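Local coordinates for invasion-associated protein (Mycobacterium tuberculosis, PDB 4LJ1) that probably binds peptidoglycan without cleaving it, through an NlpC/p60 domain that has been adapted to a non-catalytic role in the cell wall, at residues L16-V21 with S49-Y54; S97-L100 with Q106-E109. All coordinates share one frame; numbering follows the deposited sequence.

Interaction 1: L16-V21 with S49-Y54; sequences LSQRGV and SGLIQY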
loop_
_atom_site.group_PDB
_atom_site.type_symbol
_atom_site.label_atom_id
_atom_site.label_comp_id
_atom_site.label_asym_id
_atom_site.label_seq_id
_atom_site.Cartn_x
_atom_site.Cartn_y
_atom_site.Cartn_z
ATOM N N LEU A 16 -2.855 8.333 -5.469
ATOM C CA LEU A 16 -2.554 8.826 -6.808
ATOM C C LEU A 16 -2.008 10.259 -6.820
ATOM O O LEU A 16 -1.210 10.605 -7.674
ATOM C CB LEU A 16 -3.784 8.729 -7.717
ATOM C CG LEU A 16 -4.222 7.317 -8.125
ATOM C CD1 LEU A 16 -5.538 7.401 -8.892
ATOM C CD2 LEU A 16 -3.150 6.627 -8.963
ATOM N N SER A 17 -2.417 11.087 -5.860
ATOM C CA SER A 17 -1.899 12.445 -5.774
ATOM C C SER A 17 -0.399 12.511 -5.514
ATOM O O SER A 17 0.208 13.559 -5.683
ATOM C CB SER A 17 -2.628 13.229 -4.679
ATOM O OG SER A 17 -2.235 12.854 -3.360
ATOM N N GLN A 18 0.200 11.414 -5.071
ATOM C CA GLN A 18 1.625 11.351 -4.740
ATOM C C GLN A 18 2.478 10.749 -5.858
ATOM O O GLN A 18 3.662 10.552 -5.662
ATOM C CB GLN A 18 1.833 10.570 -3.434
ATOM C CG GLN A 18 1.023 11.127 -2.278
ATOM C CD GLN A 18 1.374 12.584 -2.011
ATOM O OE1 GLN A 18 2.531 12.917 -1.764
ATOM N NE2 GLN A 18 0.384 13.472 -2.156
ATOM N N ARG A 19 1.896 10.489 -7.027
ATOM C CA ARG A 19 2.673 9.972 -8.141
ATOM C C ARG A 19 3.861 10.882 -8.434
ATOM O O ARG A 19 3.730 12.110 -8.432
ATOM C CB ARG A 19 1.814 9.853 -9.400
ATOM C CG ARG A 19 0.920 8.619 -9.383
ATOM C CD ARG A 19 -0.033 8.584 -10.545
ATOM N NE ARG A 19 -1.125 9.535 -10.375
ATOM C CZ ARG A 19 -2.108 9.674 -11.250
ATOM N NH1 ARG A 19 -3.088 10.542 -11.032
ATOM N NH2 ARG A 19 -2.139 8.941 -12.357
ATOM N N GLY A 20 5.018 10.273 -8.640
ATOM C CA GLY A 20 6.252 10.975 -8.934
ATOM C C GLY A 20 7.062 11.363 -7.711
ATOM O O GLY A 20 8.190 11.791 -7.870
ATOM N N VAL A 21 6.506 11.255 -6.505
ATOM C CA VAL A 21 7.293 11.525 -5.306
ATOM C C VAL A 21 8.388 10.475 -5.189
ATOM O O VAL A 21 8.116 9.292 -5.374
ATOM C CB VAL A 21 6.385 11.556 -4.054
ATOM C CG1 VAL A 21 7.215 11.584 -2.784
ATOM C CG2 VAL A 21 5.418 12.745 -4.093
ATOM N N SER A 49 5.475 1.416 2.798
ATOM C CA SER A 49 4.650 1.502 4.001
ATOM C C SER A 49 4.124 2.909 4.241
ATOM O O SER A 49 2.966 3.126 4.613
ATOM C CB SER A 49 5.457 1.011 5.212
ATOM O OG SER A 49 5.482 -0.409 5.125
ATOM N N GLY A 50 4.999 3.883 4.064
ATOM C CA GLY A 50 4.640 5.264 4.276
ATOM C C GLY A 50 3.540 5.694 3.321
ATOM O O GLY A 50 2.614 6.412 3.709
ATOM N N LEU A 51 3.637 5.280 2.057
ATOM C CA LEU A 51 2.625 5.649 1.072
ATOM C C LEU A 51 1.273 5.052 1.459
ATOM O O LEU A 51 0.240 5.734 1.373
ATOM C CB LEU A 51 3.037 5.167 -0.315
ATOM C CG LEU A 51 2.005 5.409 -1.417
ATOM C CD1 LEU A 51 1.792 6.914 -1.684
ATOM C CD2 LEU A 51 2.438 4.704 -2.703
ATOM N N ILE A 52 1.261 3.781 1.827
ATOM C CA ILE A 52 0.007 3.116 2.209
ATOM C C ILE A 52 -0.600 3.763 3.443
ATOM O O ILE A 52 -1.812 3.977 3.508
ATOM C CB ILE A 52 0.235 1.590 2.424
ATOM C CG1 ILE A 52 0.588 0.877 1.149
ATOM C CG2 ILE A 52 -0.940 0.936 3.100
ATOM C CD1 ILE A 52 -0.294 1.183 0.004
ATOM N N GLN A 53 0.229 4.099 4.422
ATOM C CA GLN A 53 -0.288 4.821 5.610
ATOM C C GLN A 53 -0.918 6.151 5.221
ATOM O O GLN A 53 -1.994 6.488 5.697
ATOM C CB GLN A 53 0.809 5.077 6.636
ATOM C CG GLN A 53 1.284 3.869 7.415
ATOM C CD GLN A 53 2.261 4.256 8.510
ATOM O OE1 GLN A 53 3.002 5.230 8.374
ATOM N NE2 GLN A 53 2.251 3.522 9.626
ATOM N N TYR A 54 -0.243 6.892 4.354
ATOM C CA TYR A 54 -0.783 8.174 3.915
ATOM C C TYR A 54 -2.142 7.985 3.245
ATOM O O TYR A 54 -3.120 8.681 3.538
ATOM C CB TYR A 54 0.193 8.861 2.942
ATOM C CG TYR A 54 -0.353 10.169 2.406
ATOM C CD1 TYR A 54 -0.501 11.267 3.241
ATOM C CD2 TYR A 54 -0.818 10.277 1.083
ATOM C CE1 TYR A 54 -1.053 12.448 2.773
ATOM C CE2 TYR A 54 -1.390 11.454 0.608
ATOM C CZ TYR A 54 -1.488 12.539 1.461
ATOM O OH TYR A 54 -2.054 13.721 1.018
HETATM O O HOH W 1 -3.615 13.936 -1.136
#
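A bend at the second torsion of Q18 (chi2 -59°) brings its chain up against the ring of Y54, which is held out toward the loop because its CG lies anti to the backbone N (chi1 177°). The two side chains cross at roughly a right angle. Q18 CG approaches Y54 CE2 obliquely at 3.8 Å, and the amide plane is turned 60° from that of the ring. One turn earlier on the helix, L51 supplies the apolar end of the contact, with its CD1 branch 4.1 Å from Q18 CB. No direct hydrogen bond joins the two segments, and a water does this work instead: it donates to S17 OG at 2.8 Å and lies 2.7 Å from Y54 OH. S17 OG also receives Q18 NE2 at 2.9 Å, lying close to the amide plane, and itself bonds to the carbonyl of R14. The NE2 bond fixes the rotation of the Q18 amide, and the bond to R14 O and the water in turn hold S17 OG in place.

This contact ties the loop after helix 5-16 to helix 48-57, the helix whose beginning carries the nucleophilic cysteine in active NlpC/P60 enzymes. R14, at the end of the earlier helix, adds a cation-pi contact to the Y54 ring and a bond to its carbonyl.

The loop takes its shape from a type I turn, L16 to R19, running into a type II turn, Q18 to V21, with G20 at the third position. L16 O is gripped twice, by R19 N and R19 NE, which arrive from opposite faces of the carbonyl plane; L16 CD2 packs over one face of the guanidinium. At the end of the second turn, the backbones of G20 and V21 bond to V114 of strand 114-118.

Interaction 2: S97-L100 with Q106-E109; sequences SVAL and QMLE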
loop_
_atom_site.group_PDB
_atom_site.type_symbol
_atom_site.label_atom_id
_atom_site.label_comp_id
_atom_site.label_asym_id
_atom_site.label_seq_id
_atom_site.Cartn_x
_atom_site.Cartn_y
_atom_site.Cartn_z
ATOM N N SER A 97 7.266 -6.118 0.976
ATOM C CA SER A 97 6.692 -4.839 0.560
ATOM C C SER A 97 5.177 -4.917 0.496
ATOM O O SER A 97 4.580 -5.987 0.652
ATOM C CB SER A 97 7.243 -4.422 -0.810
ATOM O OG SER A 97 7.052 -3.026 -0.988
ATOM N N VAL A 98 4.567 -3.763 0.229
ATOM C CA VAL A 98 3.123 -3.592 0.094
ATOM C C VAL A 98 2.830 -2.613 -1.020
ATOM O O VAL A 98 3.630 -1.685 -1.246
ATOM C CB VAL A 98 2.496 -3.158 1.453
ATOM C CG1 VAL A 98 3.063 -1.813 1.945
ATOM C CG2 VAL A 98 0.974 -3.131 1.390
ATOM N N ALA A 99 1.696 -2.792 -1.691
ATOM C CA ALA A 99 1.232 -1.919 -2.755
ATOM C C ALA A 99 -0.282 -1.817 -2.666
ATOM O O ALA A 99 -0.916 -2.649 -2.035
ATOM C CB ALA A 99 1.666 -2.446 -4.122
ATOM N N LEU A 100 -0.848 -0.794 -3.292
ATOM C CA LEU A 100 -2.287 -0.550 -3.248
ATOM C C LEU A 100 -2.917 -1.011 -4.569
ATOM O O LEU A 100 -2.574 -0.508 -5.644
ATOM C CB LEU A 100 -2.540 0.941 -3.051
ATOM C CG LEU A 100 -3.998 1.415 -2.934
ATOM C CD1 LEU A 100 -4.690 0.814 -1.711
ATOM C CD2 LEU A 100 -4.075 2.924 -2.913
ATOM N N GLN A 106 -3.892 -3.226 -12.055
ATOM C CA GLN A 106 -2.952 -2.148 -11.794
ATOM C C GLN A 106 -2.776 -1.961 -10.293
ATOM O O GLN A 106 -3.707 -2.148 -9.511
ATOM C CB GLN A 106 -3.464 -0.836 -12.399
ATOM C CG GLN A 106 -3.776 -0.888 -13.884
ATOM C CD GLN A 106 -2.535 -1.064 -14.727
ATOM O OE1 GLN A 106 -1.423 -0.797 -14.288
ATOM N NE2 GLN A 106 -2.722 -1.519 -15.957
ATOM N N MET A 107 -1.566 -1.541 -9.902
ATOM C CA MET A 107 -1.283 -1.223 -8.520
ATOM C C MET A 107 -0.518 0.076 -8.411
ATOM O O MET A 107 0.196 0.463 -9.317
ATOM C CB MET A 107 -0.494 -2.347 -7.853
ATOM C CG MET A 107 0.884 -2.641 -8.407
ATOM S SD MET A 107 1.607 -4.103 -7.619
ATOM C CE MET A 107 3.219 -4.104 -8.431
ATOM N N LEU A 108 -0.637 0.731 -7.261
ATOM C CA LEU A 108 0.160 1.896 -6.903
ATOM C C LEU A 108 1.266 1.400 -5.962
ATOM O O LEU A 108 0.977 0.833 -4.914
ATOM C CB LEU A 108 -0.715 2.940 -6.201
ATOM C CG LEU A 108 -0.017 4.253 -5.876
ATOM C CD1 LEU A 108 0.306 5.043 -7.127
ATOM C CD2 LEU A 108 -0.851 5.082 -4.899
ATOM N N GLU A 109 2.510 1.614 -6.376
ATOM C CA GLU A 109 3.668 1.150 -5.657
ATOM C C GLU A 109 4.703 2.250 -5.524
ATOM O O GLU A 109 4.585 3.311 -6.129
ATOM C CB GLU A 109 4.299 -0.051 -6.376
ATOM C CG GLU A 109 4.859 0.311 -7.732
ATOM C CD GLU A 109 5.725 -0.766 -8.308
ATOM O OE1 GLU A 109 6.090 -1.712 -7.577
ATOM O OE2 GLU A 109 6.125 -0.613 -9.458
#
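L100 and L108 form a hydrogen-bonded antiparallel pair: L100 N donates to L108 O at 2.9 Å and L108 N to L100 O at 2.8 Å. Both bonds are nearly straight (172° and 167°), with each donor in the carbonyl plane of its acceptor. A weaker CH...O contact from M107 CA, 3.2 Å from L100 O, adds to the second of them. The two leucines project on the same face of the sheet, with L100 CB 4.2 Å from L108 CB. On the other face A99 CB sits 3.4 Å from L108 O and meets M107 SD at 3.9 Å; the extended methionine chain carries its sulfur alongside the alanine methyl. E109 CB flanks the same methyl, while its carboxylate turns to a salt bridge with R120 and hydrogen bonds from S117 and Q115.

The N-to-C directions of the two short segments make an angle of 124°, well short of antiparallel, as in a strongly twisted beta hairpin, here at the middle of the central antiparallel sheet of the NlpC/P60 fold. Strand 87-90 pairs outside 97-103 and strand 114-118 outside 106-110, while I52 and Y56 of helix 48-57 pack on L100.

Helix 48-57 is common ground for the two contacts, whose centres lie 10 Å apart. While L51 and Y54 meet the loop in interaction 1, I52 packs on the hairpin of interaction 2, with its CG1 3.7 Å from V98 CG1 and its CD1 3.8 Å from L100 CB. L51 takes part in both settings, its CD2 branch reaching L108 CD2 at 4.0 Å. At the start of the helix A48 touches S97 of the hairpin. By comparison with active NlpC/P60 enzymes, these two residues probably occupy the places of the catalytic cysteine and histidine, so the helix-on-sheet framework persists around a non-catalytic site.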